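Local atomic coordinates of PHOX (Pseudomonas fluorescens, PDB entry 4A9V), a protein that hydrolyses phosphate monoesters as an alkaline phosphatase of the PhoX family, a beta-propeller enzyme built around a complex iron-calcium cofactor. Residues S32-S37 / S572-T577; W38-H43 / W131-G136; L84-N89 / V119-V124. One frame throughout, in Å; residues are numbered along the deposited sequence.

Contact 1. Residues S32-S37 / S572-T577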
loop_
_atom_site.group_PDB
_atom_site.type_symbol
_atom_site.label_atom_id
_atom_site.label_comp_id
_atom_site.label_asym_id
_atom_site.label_seq_id
_atom_site.Cartn_x
_atom_site.Cartn_y
_atom_site.Cartn_z
ATOM N N SER A 32 21.054 -5.319 10.254
ATOM C CA SER A 32 20.191 -4.234 9.815
ATOM C C SER A 32 20.825 -2.891 10.124
ATOM O O SER A 32 21.615 -2.760 11.057
ATOM C CB SER A 32 18.815 -4.318 10.481
ATOM O OG SER A 32 18.892 -4.091 11.874
ATOM N N SER A 33 20.520 -1.925 9.265
ATOM C CA SER A 33 20.975 -0.550 9.415
ATOM C C SER A 33 19.819 0.370 9.030
ATOM O O SER A 33 19.053 0.049 8.133
ATOM C CB SER A 33 22.168 -0.300 8.483
ATOM O OG SER A 33 22.822 0.915 8.796
ATOM N N VAL A 34 19.748 1.544 9.644
ATOM C CA VAL A 34 18.781 2.551 9.226
ATOM C C VAL A 34 19.263 3.239 7.960
ATOM O O VAL A 34 20.346 3.821 7.938
ATOM C CB VAL A 34 18.571 3.610 10.319
ATOM C CG1 VAL A 34 17.684 4.729 9.805
ATOM C CG2 VAL A 34 17.977 2.982 11.572
ATOM N N LEU A 35 18.455 3.171 6.911
ATOM C CA LEU A 35 18.742 3.915 5.689
ATOM C C LEU A 35 18.362 5.388 5.835
ATOM O O LEU A 35 19.152 6.285 5.536
ATOM C CB LEU A 35 18.008 3.295 4.498
ATOM C CG LEU A 35 18.284 3.962 3.146
ATOM C CD1 LEU A 35 19.685 3.639 2.644
ATOM C CD2 LEU A 35 17.235 3.573 2.117
ATOM N N ILE A 36 17.141 5.629 6.299
ATOM C CA ILE A 36 16.613 6.984 6.432
ATOM C C ILE A 36 15.402 6.931 7.356
ATOM O O ILE A 36 14.742 5.895 7.454
ATOM C CB ILE A 36 16.236 7.594 5.053
ATOM C CG1 ILE A 36 15.885 9.081 5.170
ATOM C CG2 ILE A 36 15.131 6.800 4.368
ATOM C CD1 ILE A 36 16.009 9.819 3.851
ATOM N N SER A 37 15.172 8.014 8.091
ATOM C CA SER A 37 14.047 8.118 9.016
ATOM C C SER A 37 13.227 9.376 8.727
ATOM O O SER A 37 13.746 10.384 8.240
ATOM C CB SER A 37 14.541 8.191 10.466
ATOM O OG SER A 37 15.269 7.037 10.843
ATOM N N SER A 572 11.165 4.439 9.888
ATOM C CA SER A 572 12.438 4.306 9.206
ATOM C C SER A 572 12.360 3.269 8.107
ATOM O O SER A 572 11.593 2.305 8.198
ATOM C CB SER A 572 13.530 3.902 10.195
ATOM O OG SER A 572 13.681 4.862 11.225
ATOM N N VAL A 573 13.188 3.460 7.084
ATOM C CA VAL A 573 13.492 2.424 6.122
ATOM C C VAL A 573 14.791 1.770 6.554
ATOM O O VAL A 573 15.794 2.456 6.799
ATOM C CB VAL A 573 13.623 3.012 4.699
ATOM C CG1 VAL A 573 14.001 1.937 3.694
ATOM C CG2 VAL A 573 12.329 3.694 4.284
ATOM N N MET A 574 14.760 0.445 6.656
ATOM C CA MET A 574 15.905 -0.350 7.075
ATOM C C MET A 574 16.522 -1.045 5.874
ATOM O O MET A 574 15.817 -1.454 4.958
ATOM C CB MET A 574 15.470 -1.417 8.086
ATOM C CG MET A 574 14.644 -0.885 9.243
ATOM S SD MET A 574 15.483 0.376 10.223
ATOM C CE MET A 574 16.847 -0.562 10.903
ATOM N N ALA A 575 17.835 -1.228 5.933
ATOM C CA ALA A 575 18.567 -2.065 4.995
ATOM C C ALA A 575 19.002 -3.350 5.692
ATOM O O ALA A 575 19.688 -3.302 6.718
ATOM C CB ALA A 575 19.789 -1.320 4.475
ATOM N N ILE A 576 18.534 -4.484 5.181
ATOM C CA ILE A 576 18.846 -5.795 5.726
ATOM C C ILE A 576 19.837 -6.490 4.794
ATOM O O ILE A 576 19.614 -6.571 3.585
ATOM C CB ILE A 576 17.577 -6.668 5.824
ATOM C CG1 ILE A 576 16.421 -5.929 6.516
ATOM C CG2 ILE A 576 17.900 -8.010 6.460
ATOM C CD1 ILE A 576 16.711 -5.406 7.901
ATOM N N THR A 577 20.932 -6.978 5.369
ATOM C CA THR A 577 21.979 -7.639 4.605
ATOM C C THR A 577 22.452 -8.889 5.352
ATOM O O THR A 577 22.203 -9.053 6.546
ATOM C CB THR A 577 23.177 -6.698 4.376
ATOM O OG1 THR A 577 23.645 -6.209 5.638
ATOM C CG2 THR A 577 22.794 -5.522 3.480
#
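Strands 32-37 and 572-577 run antiparallel, the axes of these segments 4.4 Å apart at closest and their directions 146° apart, and the pairing is interrupted once. Ser-33 and Ala-575 form a hydrogen-bonded pair through both of their N and O atoms; the return bond, Ala-575 N to Ser-33 O, spans 2.8 Å and is nearly straight at 171°. Beyond Val-34 the register slips by one residue, and Leu-35 and Ile-36 both face Val-573, a classic beta bulge. Val-573 O takes Leu-35 N at 2.8 Å and, more weakly, Ile-36 N at 3.5 Å. The pairing joins a strand near the N terminus to one near the C terminus in a four-stranded antiparallel sheet, the kind of closure by which beta-propellers commonly complete their ring; strand 544-550 lies on the other flank of 572-577. On the face bearing Val-573, this residue runs side by side with both bulge residues: its CG1 meets Leu-35 CD2 at 4.0 Å, while its CB and CG2 lie against Ile-36 CG2. On the opposite face Met-574 is bent at both chi2 and chi3 (chi3 -64°), which folds its methyl back over the neighbouring strand, with CE 3.8 Å from Val-34 CG2. Ile-576 reaches Ser-32 on that face, CD1 to CB at 3.5 Å. Farther along, the hydroxyls Ser-37 OG and Ser-572 OG approach to 2.7 Å, and Ser-572 OG also bonds Arg-570 O.

Contact 2. Residues W38-H43 / W131-G136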
loop_
_atom_site.group_PDB
_atom_site.type_symbol
_atom_site.label_atom_id
_atom_site.label_comp_id
_atom_site.label_asym_id
_atom_site.label_seq_id
_atom_site.Cartn_x
_atom_site.Cartn_y
_atom_site.Cartn_z
ATOM N N TRP A 38 11.971 9.339 9.158
ATOM C CA TRP A 38 11.119 10.517 9.214
ATOM C C TRP A 38 11.889 11.709 9.717
ATOM O O TRP A 38 12.538 11.645 10.766
ATOM C CB TRP A 38 9.920 10.247 10.118
ATOM C CG TRP A 38 9.176 11.483 10.499
ATOM C CD1 TRP A 38 8.708 12.496 9.671
ATOM C CD2 TRP A 38 8.876 11.918 11.851
ATOM N NE1 TRP A 38 8.149 13.502 10.410
ATOM C CE2 TRP A 38 8.222 13.208 11.731
ATOM C CE3 TRP A 38 9.047 11.357 13.102
ATOM C CZ2 TRP A 38 7.794 13.910 12.844
ATOM C CZ3 TRP A 38 8.636 12.079 14.215
ATOM C CH2 TRP A 38 8.028 13.328 14.091
ATOM N N GLY A 39 11.839 12.806 8.966
ATOM C CA GLY A 39 12.426 14.066 9.399
ATOM C C GLY A 39 13.793 14.373 8.814
ATOM O O GLY A 39 14.278 15.494 8.957
ATOM N N GLN A 40 14.414 13.410 8.138
ATOM C CA GLN A 40 15.731 13.624 7.537
ATOM C C GLN A 40 15.652 14.708 6.466
ATOM O O GLN A 40 14.932 14.547 5.487
ATOM C CB GLN A 40 16.200 12.323 6.898
ATOM C CG GLN A 40 17.488 12.440 6.103
ATOM C CD GLN A 40 18.667 12.837 6.962
ATOM O OE1 GLN A 40 18.905 12.242 8.016
ATOM N NE2 GLN A 40 19.413 13.842 6.517
ATOM N N PRO A 41 16.463 15.776 6.581
ATOM C CA PRO A 41 16.486 16.722 5.467
ATOM C C PRO A 41 17.013 16.079 4.191
ATOM O O PRO A 41 17.989 15.323 4.223
ATOM C CB PRO A 41 17.417 17.838 5.956
ATOM C CG PRO A 41 18.212 17.224 7.059
ATOM C CD PRO A 41 17.296 16.236 7.707
ATOM N N LEU A 42 16.396 16.416 3.064
ATOM C CA LEU A 42 16.772 15.810 1.797
ATOM C C LEU A 42 17.834 16.599 1.045
ATOM O O LEU A 42 18.534 16.021 0.216
ATOM C CB LEU A 42 15.549 15.637 0.898
ATOM C CG LEU A 42 14.431 14.756 1.449
ATOM C CD1 LEU A 42 13.428 14.479 0.337
ATOM C CD2 LEU A 42 14.950 13.451 2.035
ATOM N N HIS A 43 17.886 17.910 1.260
ATOM C CA HIS A 43 18.681 18.797 0.411
ATOM C C HIS A 43 19.880 19.342 1.129
ATOM O O HIS A 43 19.989 19.268 2.356
ATOM C CB HIS A 43 17.816 19.929 -0.119
ATOM C CG HIS A 43 16.572 19.449 -0.814
ATOM N ND1 HIS A 43 16.606 18.547 -1.815
ATOM C CD2 HIS A 43 15.236 19.720 -0.573
ATOM C CE1 HIS A 43 15.349 18.280 -2.210
ATOM N NE2 HIS A 43 14.513 19.035 -1.482
ATOM N N TRP A 131 24.488 0.225 0.862
ATOM C CA TRP A 131 23.700 1.314 0.308
ATOM C C TRP A 131 23.434 2.361 1.361
ATOM O O TRP A 131 23.019 2.033 2.476
ATOM C CB TRP A 131 22.379 0.757 -0.212
ATOM C CG TRP A 131 22.545 -0.108 -1.423
ATOM C CD1 TRP A 131 22.658 -1.489 -1.477
ATOM C CD2 TRP A 131 22.691 0.354 -2.799
ATOM N NE1 TRP A 131 22.857 -1.907 -2.771
ATOM C CE2 TRP A 131 22.878 -0.837 -3.612
ATOM C CE3 TRP A 131 22.696 1.603 -3.412
ATOM C CZ2 TRP A 131 23.010 -0.766 -4.987
ATOM C CZ3 TRP A 131 22.832 1.664 -4.796
ATOM C CH2 TRP A 131 22.998 0.506 -5.562
ATOM N N GLN A 132 23.593 3.630 0.992
ATOM C CA GLN A 132 23.339 4.746 1.894
ATOM C C GLN A 132 22.635 5.881 1.158
ATOM O O GLN A 132 22.862 6.118 -0.029
ATOM C CB GLN A 132 24.649 5.257 2.507
ATOM C CG GLN A 132 25.448 4.213 3.273
ATOM C CD GLN A 132 26.776 4.751 3.770
ATOM O OE1 GLN A 132 27.661 5.057 2.971
ATOM N NE2 GLN A 132 26.834 5.075 5.056
ATOM N N PHE A 133 21.841 6.626 1.908
ATOM C CA PHE A 133 21.185 7.819 1.417
ATOM C C PHE A 133 22.207 8.877 1.010
ATOM O O PHE A 133 23.173 9.125 1.732
ATOM C CB PHE A 133 20.261 8.349 2.518
ATOM C CG PHE A 133 19.670 9.694 2.229
ATOM C CD1 PHE A 133 18.947 9.922 1.071
ATOM C CD2 PHE A 133 19.831 10.740 3.123
ATOM C CE1 PHE A 133 18.390 11.164 0.814
ATOM C CE2 PHE A 133 19.272 11.982 2.873
ATOM C CZ PHE A 133 18.582 12.202 1.700
ATOM N N VAL A 134 21.941 9.534 -0.115
ATOM C CA VAL A 134 22.743 10.659 -0.597
ATOM C C VAL A 134 21.966 11.965 -0.432
ATOM O O VAL A 134 21.159 12.350 -1.287
ATOM C CB VAL A 134 23.122 10.475 -2.083
ATOM C CG1 VAL A 134 23.998 11.620 -2.562
ATOM C CG2 VAL A 134 23.832 9.151 -2.284
ATOM N N GLN A 135 22.206 12.655 0.677
ATOM C CA GLN A 135 21.622 13.972 0.879
ATOM C C GLN A 135 22.178 14.928 -0.172
ATOM O O GLN A 135 23.341 14.819 -0.558
ATOM C CB GLN A 135 21.927 14.483 2.289
ATOM C CG GLN A 135 21.125 15.713 2.662
ATOM C CD GLN A 135 21.343 16.171 4.092
ATOM O OE1 GLN A 135 21.764 15.400 4.956
ATOM N NE2 GLN A 135 21.040 17.430 4.349
ATOM N N GLY A 136 21.333 15.813 -0.692
ATOM C CA GLY A 136 21.783 16.802 -1.665
ATOM C C GLY A 136 21.784 16.338 -3.115
ATOM O O GLY A 136 22.137 17.107 -4.004
HETATM O O HOH W 1 21.748 15.159 7.728
#
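Gln-135 reaches across to the loop 38-43, its amide giving NE2 to His-43 O at 2.9 Å and 174°. Here an irregular segment following strand 30-37 packs on the outermost strand 130-144 of a four-stranded antiparallel propeller sheet, where that strand is interrupted. The acceptor lies in the amide plane of Gln-135, but the donor sits above the carbonyl plane of His-43. One residue on, Gly-136 N bonds Leu-42 O at 2.9 Å, so consecutive residues grip consecutive carbonyls. The Phe-133 ring packs against the same loop: Leu-42 CD2 meets CZ at 3.9 Å, Gln-40 CG approaches CE2 at 3.7 Å, and Pro-41 O lies at the ring edge. A water accepts from Gln-40 NE2 at 2.9 Å and donates to Gln-135 OE1 at 2.8 Å. With an alanine in place of Gln-135, His-43 O would probably lose this donor and the bridging water the acceptor it donates to, opening a gap beside Pro-41. Farther out, Asn-140 ND2 also bonds Leu-42 O and Val-134 O, tying the two segments together once more. Gln-40 is bent at chi2 (63°), which folds its amide back onto its own segment, where NE2 bonds Pro-41 O on a lone pair at 3.1 Å.

Contact 3. Residues L84-N89 / V119-V124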
loop_
_atom_site.group_PDB
_atom_site.type_symbol
_atom_site.label_atom_id
_atom_site.label_comp_id
_atom_site.label_asym_id
_atom_site.label_seq_id
_atom_site.Cartn_x
_atom_site.Cartn_y
_atom_site.Cartn_z
ATOM N N LEU A 84 17.612 5.100 -7.402
ATOM C CA LEU A 84 16.619 5.955 -6.773
ATOM C C LEU A 84 15.609 5.080 -6.055
ATOM O O LEU A 84 15.267 4.003 -6.518
ATOM C CB LEU A 84 15.897 6.839 -7.800
ATOM C CG LEU A 84 16.782 7.741 -8.660
ATOM C CD1 LEU A 84 15.891 8.636 -9.503
ATOM C CD2 LEU A 84 17.727 8.576 -7.806
ATOM N N MET A 85 15.099 5.575 -4.935
ATOM C CA MET A 85 13.968 4.951 -4.276
ATOM C C MET A 85 12.846 5.965 -4.163
ATOM O O MET A 85 13.087 7.123 -3.834
ATOM C CB MET A 85 14.374 4.458 -2.889
ATOM C CG MET A 85 15.401 3.354 -2.949
ATOM S SD MET A 85 15.929 2.716 -1.343
ATOM C CE MET A 85 14.481 1.796 -0.829
ATOM N N ALA A 86 11.627 5.536 -4.467
ATOM C CA ALA A 86 10.449 6.343 -4.233
ATOM C C ALA A 86 9.680 5.668 -3.113
ATOM O O ALA A 86 9.368 4.473 -3.193
ATOM C CB ALA A 86 9.601 6.418 -5.493
ATOM N N ILE A 87 9.426 6.424 -2.045
ATOM C CA ILE A 87 8.920 5.872 -0.799
ATOM C C ILE A 87 7.696 6.674 -0.370
ATOM O O ILE A 87 7.745 7.898 -0.218
ATOM C CB ILE A 87 9.992 5.934 0.301
ATOM C CG1 ILE A 87 11.247 5.148 -0.099
ATOM C CG2 ILE A 87 9.423 5.428 1.615
ATOM C CD1 ILE A 87 12.525 5.665 0.537
ATOM N N ASN A 88 6.585 5.976 -0.173
ATOM C CA ASN A 88 5.362 6.611 0.270
ATOM C C ASN A 88 5.466 7.050 1.716
ATOM O O ASN A 88 6.065 6.358 2.539
ATOM C CB ASN A 88 4.200 5.641 0.169
ATOM C CG ASN A 88 3.788 5.350 -1.253
ATOM O OD1 ASN A 88 4.277 5.954 -2.214
ATOM N ND2 ASN A 88 2.836 4.447 -1.391
ATOM N N ASN A 89 4.727 8.109 2.034
ATOM C CA ASN A 89 4.555 8.599 3.394
ATOM C C ASN A 89 3.062 8.690 3.668
ATOM O O ASN A 89 2.370 9.526 3.083
ATOM C CB ASN A 89 5.215 9.980 3.509
ATOM C CG ASN A 89 6.705 9.924 3.265
ATOM O OD1 ASN A 89 7.220 10.519 2.318
ATOM N ND2 ASN A 89 7.412 9.198 4.126
ATOM N N VAL A 119 5.055 11.397 -1.099
ATOM C CA VAL A 119 6.152 10.548 -1.530
ATOM C C VAL A 119 7.462 11.272 -1.242
ATOM O O VAL A 119 7.558 12.498 -1.350
ATOM C CB VAL A 119 6.023 10.184 -3.029
ATOM C CG1 VAL A 119 7.227 9.395 -3.519
ATOM C CG2 VAL A 119 4.743 9.393 -3.268
ATOM N N SER A 120 8.469 10.494 -0.861
ATOM C CA SER A 120 9.850 10.967 -0.799
ATOM C C SER A 120 10.665 10.200 -1.834
ATOM O O SER A 120 10.738 8.976 -1.781
ATOM C CB SER A 120 10.428 10.694 0.588
ATOM O OG SER A 120 9.712 11.365 1.596
ATOM N N VAL A 121 11.229 10.917 -2.805
ATOM C CA VAL A 121 12.174 10.331 -3.749
ATOM C C VAL A 121 13.584 10.631 -3.261
ATOM O O VAL A 121 13.890 11.777 -2.924
ATOM C CB VAL A 121 11.999 10.910 -5.169
ATOM C CG1 VAL A 121 12.969 10.252 -6.141
ATOM C CG2 VAL A 121 10.567 10.746 -5.646
ATOM N N ILE A 122 14.392 9.581 -3.133
ATOM C CA ILE A 122 15.760 9.721 -2.649
ATOM C C ILE A 122 16.736 8.974 -3.540
ATOM O O ILE A 122 16.394 7.956 -4.137
ATOM C CB ILE A 122 15.911 9.233 -1.194
ATOM C CG1 ILE A 122 15.664 7.725 -1.072
ATOM C CG2 ILE A 122 14.999 10.029 -0.268
ATOM C CD1 ILE A 122 15.952 7.182 0.315
ATOM N N GLU A 123 17.965 9.475 -3.613
ATOM C CA GLU A 123 19.069 8.724 -4.177
ATOM C C GLU A 123 19.769 7.924 -3.095
ATOM O O GLU A 123 20.015 8.427 -1.993
ATOM C CB GLU A 123 20.064 9.661 -4.863
ATOM C CG GLU A 123 21.240 8.899 -5.457
ATOM C CD GLU A 123 22.252 9.752 -6.188
ATOM O OE1 GLU A 123 21.889 10.835 -6.686
ATOM O OE2 GLU A 123 23.369 9.242 -6.406
ATOM N N VAL A 124 20.130 6.690 -3.441
ATOM C CA VAL A 124 21.027 5.891 -2.626
ATOM C C VAL A 124 22.243 5.493 -3.454
ATOM O O VAL A 124 22.168 5.351 -4.678
ATOM C CB VAL A 124 20.315 4.645 -2.048
ATOM C CG1 VAL A 124 19.236 5.079 -1.074
ATOM C CG2 VAL A 124 19.719 3.779 -3.144
#
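Ile-87 lays its CD1 methyl against that of Ile-122, 3.8 Å between the two CD1 atoms, with the side chains inclined to each other. They belong to the central pair of strands in a four-stranded antiparallel meander, 68-76, 82-89, 118-127 and 130-144, a blade of the beta-propeller. The ladder is regular: hydrogen-bonded pairs Met-85 with Ile-122 and Ile-87 with Ser-120, each bonded in both directions, with strand directions 160° apart. Met-85 N to Ile-122 O measures 2.8 Å at 168°. On the Ile-87 face, Met-85 sets CB beside Ile-122 CG1 at 4.0 Å, and the extended chi2 (-180°) carries SD out to Val-124 CG1 at 4.1 Å. Met-71 and Phe-64 add to the packing of this face. The other face carries Leu-84, whose CD2 rests on Glu-123 CB at 3.9 Å, then Ala-86 between Val-119 and Val-121. The carboxylate of Glu-123 bonds Ser-137 OG and makes a salt bridge with Arg-82. Asn-88 OD1 lies 3.6 Å from Val-119 CG2, but its polar end is held by Tyr-189 and Thr-191 at OD1 and by the carbonyls of Cys-179 and Ala-180 at ND2; its side chain is about 8 Å from the mu-oxo-diiron. At the strand end, Ser-120 OG donates to a lone pair of Asn-89 OD1, in the carbonyl plane, at 2.7 Å.

From the N terminus, the chain first lays down strand 30-37, which waits for strand 572-578 near the other end; contact 1 therefore closes a loop of more than 530 residues, inside which both other contacts lie. Directly after 32-37, loop 38-43 meets 131-136, and contact 2 encloses contact 3, where 84-89 pairs with 119-124. The three are thus nested without crossing. Contacts 2 and 3 share a sheet through neighbouring strands 118-127 and 130-144, with a probable hydrogen bond from Val-134 N to Glu-123 O. Leu-35 packs the first sheet against the second: its CD2 reaches Met-85 SD at 3.8 Å and its CD1 reaches Trp-131 O at 3.7 Å.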